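Local coordinates for protein Rik1-associated factor 1 (Schizosaccharomyces pombe, PDB 4O9D) that contributes to heterochromatin formation as a component, built around a WD-repeat propeller, of the Clr4 methyltransferase complex, which methylates histone H3, at residues S69-Q73 / F419-E423; R58-L62 / S74-H78; L314-H319 / K361-L365; I339-Q343 / A381-G385. All coordinates share one frame; numbering follows the deposited sequence.

Interaction 1 of 4, residues S69-Q73 / F419-E423; sequences SETIQ and FRIIE. With EDO (1,2-ethanediol), chain C.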
loop_
_atom_site.group_PDB
_atom_site.type_symbol
_atom_site.label_atom_id
_atom_site.label_comp_id
_atom_site.label_asym_id
_atom_site.label_seq_id
_atom_site.Cartn_x
_atom_site.Cartn_y
_atom_site.Cartn_z
ATOM N N SER A 69 -18.724 -17.369 -0.560
ATOM C CA SER A 69 -18.830 -18.458 -1.544
ATOM C C SER A 69 -17.502 -19.155 -1.799
ATOM O O SER A 69 -17.461 -20.232 -2.418
ATOM C CB SER A 69 -19.404 -17.927 -2.873
ATOM O OG SER A 69 -18.505 -17.020 -3.500
ATOM N N GLU A 70 -16.413 -18.542 -1.332
ATOM C CA GLU A 70 -15.092 -19.119 -1.494
ATOM C C GLU A 70 -14.794 -19.317 -2.977
ATOM O O GLU A 70 -14.200 -20.314 -3.393
ATOM C CB GLU A 70 -14.994 -20.425 -0.700
ATOM C CG GLU A 70 -15.508 -20.242 0.720
ATOM C CD GLU A 70 -15.199 -21.421 1.651
ATOM O OE1 GLU A 70 -14.691 -22.475 1.180
ATOM O OE2 GLU A 70 -15.461 -21.272 2.866
ATOM N N THR A 71 -15.205 -18.334 -3.769
ATOM C CA THR A 71 -14.923 -18.327 -5.197
ATOM C C THR A 71 -14.064 -17.127 -5.562
ATOM O O THR A 71 -14.034 -16.125 -4.851
ATOM C CB THR A 71 -16.212 -18.275 -6.027
ATOM O OG1 THR A 71 -16.937 -17.088 -5.701
ATOM C CG2 THR A 71 -17.095 -19.503 -5.737
ATOM N N ILE A 72 -13.383 -17.236 -6.692
ATOM C CA ILE A 72 -12.503 -16.186 -7.153
ATOM C C ILE A 72 -12.554 -16.088 -8.692
ATOM O O ILE A 72 -12.723 -17.090 -9.394
ATOM C CB ILE A 72 -11.060 -16.393 -6.583
ATOM C CG1 ILE A 72 -10.252 -15.093 -6.640
ATOM C CG2 ILE A 72 -10.328 -17.518 -7.276
ATOM C CD1 ILE A 72 -8.838 -15.260 -6.131
ATOM N N GLN A 73 -12.415 -14.876 -9.205
ATOM C CA GLN A 73 -12.607 -14.601 -10.632
ATOM C C GLN A 73 -11.518 -13.675 -11.142
ATOM O O GLN A 73 -11.182 -12.705 -10.471
ATOM C CB GLN A 73 -13.970 -13.957 -10.873
ATOM C CG GLN A 73 -14.239 -13.687 -12.339
ATOM C CD GLN A 73 -15.466 -12.815 -12.571
ATOM O OE1 GLN A 73 -16.232 -12.510 -11.643
ATOM N NE2 GLN A 73 -15.653 -12.403 -13.816
ATOM N N PHE A 419 -9.754 -21.673 -3.187
ATOM C CA PHE A 419 -10.884 -20.979 -3.753
ATOM C C PHE A 419 -11.227 -21.762 -5.008
ATOM O O PHE A 419 -10.373 -22.469 -5.566
ATOM C CB PHE A 419 -10.529 -19.519 -4.096
ATOM C CG PHE A 419 -10.413 -18.626 -2.887
ATOM C CD1 PHE A 419 -11.549 -18.102 -2.282
ATOM C CD2 PHE A 419 -9.162 -18.313 -2.350
ATOM C CE1 PHE A 419 -11.452 -17.278 -1.148
ATOM C CE2 PHE A 419 -9.055 -17.492 -1.232
ATOM C CZ PHE A 419 -10.208 -16.969 -0.636
ATOM N N ARG A 420 -12.473 -21.672 -5.441
ATOM C CA ARG A 420 -12.840 -22.261 -6.716
ATOM C C ARG A 420 -12.899 -21.135 -7.739
ATOM O O ARG A 420 -13.590 -20.140 -7.532
ATOM C CB ARG A 420 -14.171 -23.007 -6.606
ATOM C CG ARG A 420 -14.052 -24.382 -5.896
ATOM C CD ARG A 420 -13.729 -24.244 -4.405
ATOM N NE ARG A 420 -14.307 -25.345 -3.627
ATOM C CZ ARG A 420 -14.041 -25.596 -2.343
ATOM N NH1 ARG A 420 -13.191 -24.836 -1.661
ATOM N NH2 ARG A 420 -14.628 -26.619 -1.738
ATOM N N ILE A 421 -12.138 -21.285 -8.814
ATOM C CA ILE A 421 -12.082 -20.282 -9.877
ATOM C C ILE A 421 -13.344 -20.300 -10.728
ATOM O O ILE A 421 -13.759 -21.367 -11.186
ATOM C CB ILE A 421 -10.907 -20.532 -10.824
ATOM C CG1 ILE A 421 -9.580 -20.405 -10.075
ATOM C CG2 ILE A 421 -10.954 -19.546 -11.987
ATOM C CD1 ILE A 421 -8.380 -20.608 -10.958
ATOM N N ILE A 422 -13.943 -19.129 -10.946
ATOM C CA ILE A 422 -15.184 -19.040 -11.711
ATOM C C ILE A 422 -14.974 -18.106 -12.899
ATOM O O ILE A 422 -13.911 -17.496 -13.032
ATOM C CB ILE A 422 -16.361 -18.517 -10.849
ATOM C CG1 ILE A 422 -16.011 -17.172 -10.214
ATOM C CG2 ILE A 422 -16.733 -19.513 -9.750
ATOM C CD1 ILE A 422 -17.220 -16.313 -9.895
ATOM N N GLU A 423 -15.972 -17.998 -13.771
ATOM C CA GLU A 423 -15.910 -17.013 -14.857
ATOM C C GLU A 423 -17.128 -16.089 -14.850
ATOM O O GLU A 423 -18.243 -16.521 -15.142
ATOM C CB GLU A 423 -15.805 -17.702 -16.215
ATOM C CG GLU A 423 -14.615 -18.633 -16.337
ATOM C CD GLU A 423 -14.553 -19.314 -17.688
ATOM O OE1 GLU A 423 -15.620 -19.482 -18.318
ATOM O OE2 GLU A 423 -13.438 -19.672 -18.124
HETATM C C1 EDO C . -15.797 -12.825 -7.336
HETATM O O1 EDO C . -16.896 -12.000 -6.925
HETATM C C2 EDO C . -15.944 -14.233 -6.758
HETATM O O2 EDO C . -17.252 -14.771 -7.001
#

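Interaction 2 of 4, residues R58-L62 / S74-H78; sequences RLGNL and SLESH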
loop_
_atom_site.group_PDB
_atom_site.type_symbol
_atom_site.label_atom_id
_atom_site.label_comp_id
_atom_site.label_asym_id
_atom_site.label_seq_id
_atom_site.Cartn_x
_atom_site.Cartn_y
_atom_site.Cartn_z
ATOM N N ARG A 58 -2.125 -17.045 -18.760
ATOM C CA ARG A 58 -3.497 -17.132 -19.253
ATOM C C ARG A 58 -4.406 -16.290 -18.363
ATOM O O ARG A 58 -5.166 -15.452 -18.848
ATOM C CB ARG A 58 -3.975 -18.591 -19.256
ATOM C CG ARG A 58 -5.046 -18.916 -20.311
ATOM C CD ARG A 58 -6.266 -19.650 -19.711
ATOM N NE ARG A 58 -5.883 -20.670 -18.730
ATOM C CZ ARG A 58 -6.736 -21.496 -18.125
ATOM N NH1 ARG A 58 -6.290 -22.391 -17.242
ATOM N NH2 ARG A 58 -8.034 -21.432 -18.408
ATOM N N LEU A 59 -4.317 -16.533 -17.054
ATOM C CA LEU A 59 -5.044 -15.759 -16.051
ATOM C C LEU A 59 -4.020 -14.944 -15.232
ATOM O O LEU A 59 -2.811 -15.084 -15.438
ATOM C CB LEU A 59 -5.889 -16.692 -15.166
ATOM C CG LEU A 59 -6.764 -17.719 -15.915
ATOM C CD1 LEU A 59 -7.472 -18.671 -14.941
ATOM C CD2 LEU A 59 -7.790 -17.062 -16.856
ATOM N N GLY A 60 -4.498 -14.088 -14.328
ATOM C CA GLY A 60 -3.660 -13.049 -13.735
ATOM C C GLY A 60 -3.817 -11.831 -14.613
ATOM O O GLY A 60 -4.152 -11.992 -15.795
ATOM N N ASN A 61 -3.569 -10.623 -14.107
ATOM C CA ASN A 61 -2.920 -10.368 -12.825
ATOM C C ASN A 61 -3.857 -9.649 -11.832
ATOM O O ASN A 61 -3.394 -8.944 -10.928
ATOM C CB ASN A 61 -1.698 -9.483 -13.095
ATOM C CG ASN A 61 -2.062 -8.224 -13.894
ATOM O OD1 ASN A 61 -3.119 -8.167 -14.519
ATOM N ND2 ASN A 61 -1.189 -7.217 -13.868
ATOM N N LEU A 62 -5.166 -9.834 -11.995
ATOM C CA LEU A 62 -6.158 -9.056 -11.228
ATOM C C LEU A 62 -7.382 -9.900 -10.836
ATOM O O LEU A 62 -8.198 -10.271 -11.686
ATOM C CB LEU A 62 -6.589 -7.802 -12.028
ATOM C CG LEU A 62 -7.612 -6.913 -11.307
ATOM C CD1 LEU A 62 -7.034 -6.343 -10.002
ATOM C CD2 LEU A 62 -8.144 -5.794 -12.223
ATOM N N SER A 74 -10.968 -14.001 -12.317
ATOM C CA SER A 74 -9.915 -13.227 -12.964
ATOM C C SER A 74 -10.534 -12.102 -13.772
ATOM O O SER A 74 -11.509 -12.339 -14.485
ATOM C CB SER A 74 -9.116 -14.144 -13.911
ATOM O OG SER A 74 -8.063 -13.447 -14.574
ATOM N N LEU A 75 -9.987 -10.885 -13.689
ATOM C CA LEU A 75 -10.592 -9.738 -14.404
ATOM C C LEU A 75 -9.844 -9.386 -15.683
ATOM O O LEU A 75 -8.690 -9.752 -15.860
ATOM C CB LEU A 75 -10.675 -8.472 -13.525
ATOM C CG LEU A 75 -11.470 -8.480 -12.213
ATOM C CD1 LEU A 75 -11.480 -7.061 -11.563
ATOM C CD2 LEU A 75 -12.872 -8.983 -12.437
ATOM N N GLU A 76 -10.506 -8.647 -16.575
ATOM C CA GLU A 76 -9.885 -8.238 -17.825
ATOM C C GLU A 76 -8.563 -7.483 -17.577
ATOM O O GLU A 76 -7.626 -7.570 -18.382
ATOM C CB GLU A 76 -10.867 -7.381 -18.640
ATOM C CG GLU A 76 -10.196 -6.502 -19.660
ATOM C CD GLU A 76 -11.153 -5.973 -20.721
ATOM O OE1 GLU A 76 -12.240 -5.445 -20.373
ATOM O OE2 GLU A 76 -10.806 -6.092 -21.915
ATOM N N SER A 77 -8.504 -6.755 -16.460
ATOM C CA SER A 77 -7.259 -6.153 -15.946
ATOM C C SER A 77 -6.673 -5.035 -16.829
ATOM O O SER A 77 -7.408 -4.388 -17.559
ATOM C CB SER A 77 -6.208 -7.232 -15.677
ATOM O OG SER A 77 -5.165 -6.721 -14.843
ATOM N N HIS A 78 -5.362 -4.804 -16.720
ATOM C CA HIS A 78 -4.643 -3.776 -17.491
ATOM C C HIS A 78 -3.556 -4.449 -18.327
ATOM O O HIS A 78 -2.899 -5.366 -17.845
ATOM C CB HIS A 78 -3.957 -2.773 -16.547
ATOM C CG HIS A 78 -4.880 -2.108 -15.569
ATOM N ND1 HIS A 78 -5.137 -0.753 -15.590
ATOM C CD2 HIS A 78 -5.606 -2.609 -14.542
ATOM C CE1 HIS A 78 -5.972 -0.445 -14.612
ATOM N NE2 HIS A 78 -6.288 -1.556 -13.972
#

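Interaction 3 of 4, residues L314-H319 / K361-L365; sequences LSLLKH and KVWDL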
loop_
_atom_site.group_PDB
_atom_site.type_symbol
_atom_site.label_atom_id
_atom_site.label_comp_id
_atom_site.label_asym_id
_atom_site.label_seq_id
_atom_site.Cartn_x
_atom_site.Cartn_y
_atom_site.Cartn_z
ATOM N N LEU A 314 14.815 2.627 19.784
ATOM C CA LEU A 314 14.478 1.900 20.988
ATOM C C LEU A 314 14.839 0.435 20.784
ATOM O O LEU A 314 15.218 -0.278 21.721
ATOM C CB LEU A 314 12.993 2.033 21.259
ATOM C CG LEU A 314 12.403 0.978 22.174
ATOM C CD1 LEU A 314 13.003 1.082 23.567
ATOM C CD2 LEU A 314 10.894 1.158 22.184
ATOM N N SER A 315 14.701 -0.026 19.547
ATOM C CA SER A 315 14.980 -1.418 19.261
ATOM C C SER A 315 15.236 -1.619 17.783
ATOM O O SER A 315 14.969 -0.738 16.957
ATOM C CB SER A 315 13.804 -2.290 19.694
ATOM O OG SER A 315 14.177 -3.656 19.646
ATOM N N LEU A 316 15.768 -2.792 17.478
ATOM C CA LEU A 316 16.078 -3.190 16.127
ATOM C C LEU A 316 15.551 -4.614 15.935
ATOM O O LEU A 316 15.990 -5.568 16.608
ATOM C CB LEU A 316 17.571 -3.103 15.931
ATOM C CG LEU A 316 18.136 -3.558 14.596
ATOM C CD1 LEU A 316 17.227 -3.191 13.486
ATOM C CD2 LEU A 316 19.507 -2.914 14.419
ATOM N N LEU A 317 14.571 -4.739 15.048
ATOM C CA LEU A 317 13.831 -5.981 14.877
ATOM C C LEU A 317 14.291 -6.665 13.603
ATOM O O LEU A 317 13.899 -6.247 12.505
ATOM C CB LEU A 317 12.344 -5.678 14.750
ATOM C CG LEU A 317 11.743 -4.646 15.711
ATOM C CD1 LEU A 317 10.309 -4.440 15.247
ATOM C CD2 LEU A 317 11.795 -5.114 17.171
ATOM N N LYS A 318 15.090 -7.723 13.740
ATOM C CA LYS A 318 15.797 -8.296 12.603
ATOM C C LYS A 318 15.122 -9.521 11.979
ATOM O O LYS A 318 14.548 -10.350 12.672
ATOM C CB LYS A 318 17.207 -8.688 13.035
ATOM C CG LYS A 318 18.110 -7.515 13.349
ATOM C CD LYS A 318 19.407 -7.989 14.033
ATOM C CE LYS A 318 20.524 -6.958 13.845
ATOM N NZ LYS A 318 21.803 -7.329 14.513
ATOM N N HIS A 319 15.216 -9.649 10.661
ATOM C CA HIS A 319 14.879 -10.925 10.035
ATOM C C HIS A 319 16.158 -11.662 9.664
ATOM O O HIS A 319 17.258 -11.130 9.792
ATOM C CB HIS A 319 14.006 -10.736 8.794
ATOM C CG HIS A 319 12.557 -10.539 9.108
ATOM N ND1 HIS A 319 11.584 -11.454 8.759
ATOM C CD2 HIS A 319 11.923 -9.543 9.764
ATOM C CE1 HIS A 319 10.411 -11.020 9.181
ATOM N NE2 HIS A 319 10.588 -9.868 9.795
ATOM N N LYS A 361 7.128 -12.360 11.292
ATOM C CA LYS A 361 7.517 -12.316 12.698
ATOM C C LYS A 361 6.565 -11.408 13.465
ATOM O O LYS A 361 6.090 -10.390 12.917
ATOM C CB LYS A 361 8.972 -11.843 12.821
ATOM C CG LYS A 361 9.982 -12.912 12.345
ATOM C CD LYS A 361 11.417 -12.432 12.408
ATOM C CE LYS A 361 12.379 -13.602 12.104
ATOM N NZ LYS A 361 12.258 -14.664 13.161
ATOM N N VAL A 362 6.259 -11.798 14.708
ATOM C CA VAL A 362 5.332 -11.045 15.561
ATOM C C VAL A 362 6.153 -10.423 16.707
ATOM O O VAL A 362 6.975 -11.122 17.317
ATOM C CB VAL A 362 4.189 -11.931 16.138
ATOM C CG1 VAL A 362 3.230 -11.110 17.002
ATOM C CG2 VAL A 362 3.409 -12.656 15.013
ATOM N N TRP A 363 5.939 -9.125 16.967
ATOM C CA TRP A 363 6.716 -8.373 17.949
ATOM C C TRP A 363 5.831 -7.607 18.938
ATOM O O TRP A 363 4.789 -7.068 18.549
ATOM C CB TRP A 363 7.622 -7.349 17.251
ATOM C CG TRP A 363 8.351 -7.833 16.012
ATOM C CD1 TRP A 363 7.889 -7.817 14.732
ATOM C CD2 TRP A 363 9.692 -8.360 15.953
ATOM N NE1 TRP A 363 8.858 -8.310 13.867
ATOM C CE2 TRP A 363 9.969 -8.651 14.595
ATOM C CE3 TRP A 363 10.685 -8.612 16.925
ATOM C CZ2 TRP A 363 11.192 -9.179 14.170
ATOM C CZ3 TRP A 363 11.906 -9.149 16.504
ATOM C CH2 TRP A 363 12.148 -9.426 15.136
ATOM N N ASP A 364 6.243 -7.550 20.213
ATOM C CA ASP A 364 5.614 -6.643 21.193
ATOM C C ASP A 364 6.660 -5.660 21.728
ATOM O O ASP A 364 7.550 -6.036 22.489
ATOM C CB ASP A 364 4.988 -7.387 22.359
ATOM C CG ASP A 364 4.087 -6.492 23.195
ATOM O OD1 ASP A 364 4.374 -5.274 23.303
ATOM O OD2 ASP A 364 3.073 -6.992 23.720
ATOM N N LEU A 365 6.548 -4.404 21.313
ATOM C CA LEU A 365 7.591 -3.399 21.586
ATOM C C LEU A 365 7.618 -2.979 23.054
ATOM O O LEU A 365 8.520 -2.260 23.508
ATOM C CB LEU A 365 7.389 -2.185 20.672
ATOM C CG LEU A 365 8.016 -2.361 19.287
ATOM C CD1 LEU A 365 9.558 -2.385 19.409
ATOM C CD2 LEU A 365 7.524 -3.618 18.593
#

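Interaction 4 of 4, residues I339-Q343 / A381-G385; sequences INMAQ and AITYG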
loop_
_atom_site.group_PDB
_atom_site.type_symbol
_atom_site.label_atom_id
_atom_site.label_comp_id
_atom_site.label_asym_id
_atom_site.label_seq_id
_atom_site.Cartn_x
_atom_site.Cartn_y
_atom_site.Cartn_z
ATOM N N ILE A 339 12.396 -5.943 3.986
ATOM C CA ILE A 339 11.077 -5.986 4.606
ATOM C C ILE A 339 9.963 -5.441 3.679
ATOM O O ILE A 339 9.947 -4.239 3.382
ATOM C CB ILE A 339 11.055 -5.169 5.925
ATOM C CG1 ILE A 339 12.178 -5.599 6.902
ATOM C CG2 ILE A 339 9.682 -5.269 6.576
ATOM C CD1 ILE A 339 12.088 -7.019 7.400
ATOM N N ASN A 340 9.020 -6.298 3.268
ATOM C CA ASN A 340 7.905 -5.880 2.403
ATOM C C ASN A 340 6.526 -5.904 3.070
ATOM O O ASN A 340 5.496 -5.626 2.432
ATOM C CB ASN A 340 7.833 -6.756 1.163
ATOM C CG ASN A 340 8.795 -6.323 0.087
ATOM O OD1 ASN A 340 9.099 -5.134 -0.053
ATOM N ND2 ASN A 340 9.297 -7.298 -0.686
ATOM N N MET A 341 6.497 -6.292 4.328
ATOM C CA MET A 341 5.276 -6.278 5.106
ATOM C C MET A 341 5.552 -5.669 6.475
ATOM O O MET A 341 6.469 -6.103 7.165
ATOM C CB MET A 341 4.761 -7.711 5.304
ATOM C CG MET A 341 3.728 -7.812 6.414
ATOM S SD MET A 341 3.203 -9.503 6.741
ATOM C CE MET A 341 1.800 -9.163 7.774
ATOM N N ALA A 342 4.771 -4.668 6.873
ATOM C CA ALA A 342 4.956 -4.056 8.180
ATOM C C ALA A 342 3.651 -3.409 8.630
ATOM O O ALA A 342 3.272 -2.372 8.103
ATOM C CB ALA A 342 6.087 -3.017 8.134
ATOM N N GLN A 343 2.970 -4.030 9.594
ATOM C CA GLN A 343 1.651 -3.552 10.024
ATOM C C GLN A 343 1.409 -3.842 11.483
ATOM O O GLN A 343 1.809 -4.900 12.001
ATOM C CB GLN A 343 0.523 -4.236 9.216
ATOM C CG GLN A 343 0.396 -3.772 7.768
ATOM C CD GLN A 343 -0.939 -4.159 7.135
ATOM O OE1 GLN A 343 -1.727 -4.913 7.711
ATOM N NE2 GLN A 343 -1.199 -3.630 5.937
ATOM N N ALA A 381 10.954 -15.167 -0.449
ATOM C CA ALA A 381 10.827 -13.786 0.055
ATOM C C ALA A 381 9.384 -13.245 0.010
ATOM O O ALA A 381 8.678 -13.416 -0.974
ATOM C CB ALA A 381 11.758 -12.841 -0.731
ATOM N N ILE A 382 8.964 -12.597 1.090
ATOM C CA ILE A 382 7.637 -12.005 1.191
ATOM C C ILE A 382 7.519 -10.803 0.266
ATOM O O ILE A 382 8.414 -9.959 0.223
ATOM C CB ILE A 382 7.376 -11.542 2.648
ATOM C CG1 ILE A 382 7.383 -12.741 3.602
ATOM C CG2 ILE A 382 6.065 -10.775 2.759
ATOM C CD1 ILE A 382 6.324 -13.777 3.260
ATOM N N THR A 383 6.423 -10.703 -0.473
ATOM C CA THR A 383 6.221 -9.523 -1.335
ATOM C C THR A 383 5.136 -8.561 -0.830
ATOM O O THR A 383 5.129 -7.383 -1.203
ATOM C CB THR A 383 5.904 -9.902 -2.806
ATOM O OG1 THR A 383 4.747 -10.743 -2.866
ATOM C CG2 THR A 383 7.084 -10.608 -3.450
ATOM N N TYR A 384 4.230 -9.054 0.018
ATOM C CA TYR A 384 3.150 -8.222 0.583
ATOM C C TYR A 384 2.515 -8.922 1.760
ATOM O O TYR A 384 2.507 -10.140 1.810
ATOM C CB TYR A 384 2.040 -7.973 -0.455
ATOM C CG TYR A 384 0.959 -7.052 0.079
ATOM C CD1 TYR A 384 1.099 -5.676 -0.037
ATOM C CD2 TYR A 384 -0.159 -7.544 0.728
ATOM C CE1 TYR A 384 0.156 -4.806 0.450
ATOM C CE2 TYR A 384 -1.133 -6.657 1.242
ATOM C CZ TYR A 384 -0.955 -5.290 1.081
ATOM O OH TYR A 384 -1.850 -4.353 1.553
ATOM N N GLY A 385 1.966 -8.162 2.700
ATOM C CA GLY A 385 1.162 -8.735 3.764
ATOM C C GLY A 385 0.243 -7.680 4.353
ATOM O O GLY A 385 0.649 -6.541 4.549
HETATM O O HOH W 1 2.867 -5.041 2.435
HETATM O O HOH W 2 2.614 -4.120 5.086
#

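Interaction 1 of 4, residues S69-Q73 / F419-E423
Ile72 is gripped from both ends by Arg420 and Ile422. Its N donates to Arg420 O at 3.0 Å, and its O accepts Ile422 N at 2.8 Å. Two residues earlier Glu70 O accepts Arg420 N at 3.0 Å, so the two strands pair in parallel. Beside this ladder Ile72 CG2 lies 3.8 Å from Phe419 CB, the two side chains crossing at about a right angle, while the edge of the Phe419 ring comes in plane to Thr71 N. On the other face Thr71 CG2 meets Ile422 CG2 at 4.0 Å. The C-terminal strand 420-422 thus adds an extra outer strand to the propeller blade that ends in strand 71-74. Thr71 OG1, set between backbone N and carbonyl carbon (chi1 60°), is hydrogen-bonded to Ser69 OG at 2.7 Å and to a bound ethanediol. With an alanine here Ser69 OG would probably lose this mate and a gap would open beside Ile422 CG2. Farther out, Glu70 OE1 pairs only at long range with Arg420 NH1, its closer ionic partner being Lys24; Arg420 NH1 is also bonded to Glu418 O. Trp23 meets the Phe419 ring edge-to-face.

Interaction 2 of 4, residues R58-L62 / S74-H78
Leu62 presses its side chain into the bend made by Leu75 and Ser77. Its CB starts 3.3 Å from Ser77 OG; CG, anti to the backbone N (chi1 -179°), reaches Leu75 CD1 at 3.9 Å; and CD2 ends 3.6 Å from that same methyl, with Ser77 CA also close by. The two leucines are covered by Trp116, and Leu95 and Thr106 also touch Leu62. Behind the side chain, Leu62 O accepts Leu75 N at 2.8 Å, a bond that continues the antiparallel pairing of strands 62-66 and 71-74. From there the chain passes from strand 71-74 to the next blade. His78, which follows, bonds Thr106 and Asp110 through its two ring nitrogens, bonds consistent with the structural Trp-Ser/Thr-His-Asp network of WD repeats. The same Ser77 OG donates a short bond of 2.5 Å to Asn61 OD1, arriving tilted 29° from the carbonyl plane. Asn61 is joined to Gly60 by a cis peptide bond, and its ND2 bonds Ser90 O and Ser49 O. A leucine in place of Asn61 would probably leave the buried Ser77 hydroxyl without its acceptor and take the side-chain amide from the carbonyls of Ser49 and Ser90. Ser74 OG, meanwhile, lies 3.6 Å from Gly60 N, with Leu59 CB next to it.

Interaction 3 of 4, residues L314-H319 / K361-L365
Strands 315-318 and 361-363 run nearly antiparallel, 161° apart, but their axes stay 9.4 Å from each other, so the contact between Leu317, His319, Lys361 and Trp363 is made mainly by side chains. These are facing strands of adjacent WD-repeat blades: the outer strand of one blade lies against the third strand of the next. His319, Thr353, Asp357 and Trp363 form the hydrogen-bonded tetrad of WD repeats: His319 ND1 bonds Asp357 OD1, and Thr353 OG1 bonds both His319 NE2 and Trp363 NE1, which holds the two rings in place. Over one face of the indole lies Leu317, its CB 3.6 Å from the centroid of the six-membered ring and only 6° off the normal, a CH-pi contact. From there its branches run back along the ring, CD2 to CE3 of Trp363 at 3.7 Å and CD1 above CG. At the far rim Lys318 O lies in the ring plane, 3.6 Å from Trp363 CH2. Leu365 extends the apolar packing, its CD1 4.2 Å from Leu317 CD2, with Phe351 against both. The imidazole of His319 is covered in its turn by the aliphatic part of Lys361. Lys361 CD stands over the centre of the ring at 3.6 Å, and a bend beyond it (chi4 -64°) carries NZ to Asn374 OD1.

Interaction 4 of 4, residues I339-Q343 / A381-G385
Two water molecules take the place of direct backbone bonds between Gly385 and the chain from Asn340 to Ala342. One donates to Asn340 O at 2.7 Å and accepts Gly385 N at 3.3 Å, a longer bond; the other accepts Ala342 N at 2.9 Å and donates to Gly385 O. The strands so bridged, 341-344 and 382-387, are the first and innermost strands of two successive WD-repeat blades. They run in roughly the same direction, 25° apart, but splay too far to form one sheet. A direct bond ties them at one end: Asn340 ND2 donates to Ile382 O at 2.9 Å, nearly straight at 166°, with the acceptor in the plane of the amide and the donor in the carbonyl plane. Asn340 and Met341 form a classic beta bulge opposite Gly354. Met341 extends fully from its backbone, CG anti to N (chi1 164°), and lays its thioether along Gly385, where a side chain would collide with the sulfur. Its CB also packs on Ile382 CG2 at 4.2 Å, while Leu394 and Val352 touch the same methionine. Gln343 OE1 is held by Phe387 N. Met341 SD rests 3.7 Å from Gly385 CA.

In the fold
From the N terminus, strand 21-26 first completes the blade that strand 382-387 will begin much later, the ring closure of this eight-bladed propeller. Interaction 2 then closes a short loop around the hairpin of strands 62-66 and 71-74, at the passage to the next blade. Interaction 1 opens within that loop and closes only near the C terminus, so the two cross; it ties the C-terminal strand to the same blade. Its long span encloses interactions 3 and 4, both of which lie after interaction 2. These two also cross, joining three successive blades, interaction 3 farther out and interaction 4 near the centre, and they touch where His319 packs on Ile339.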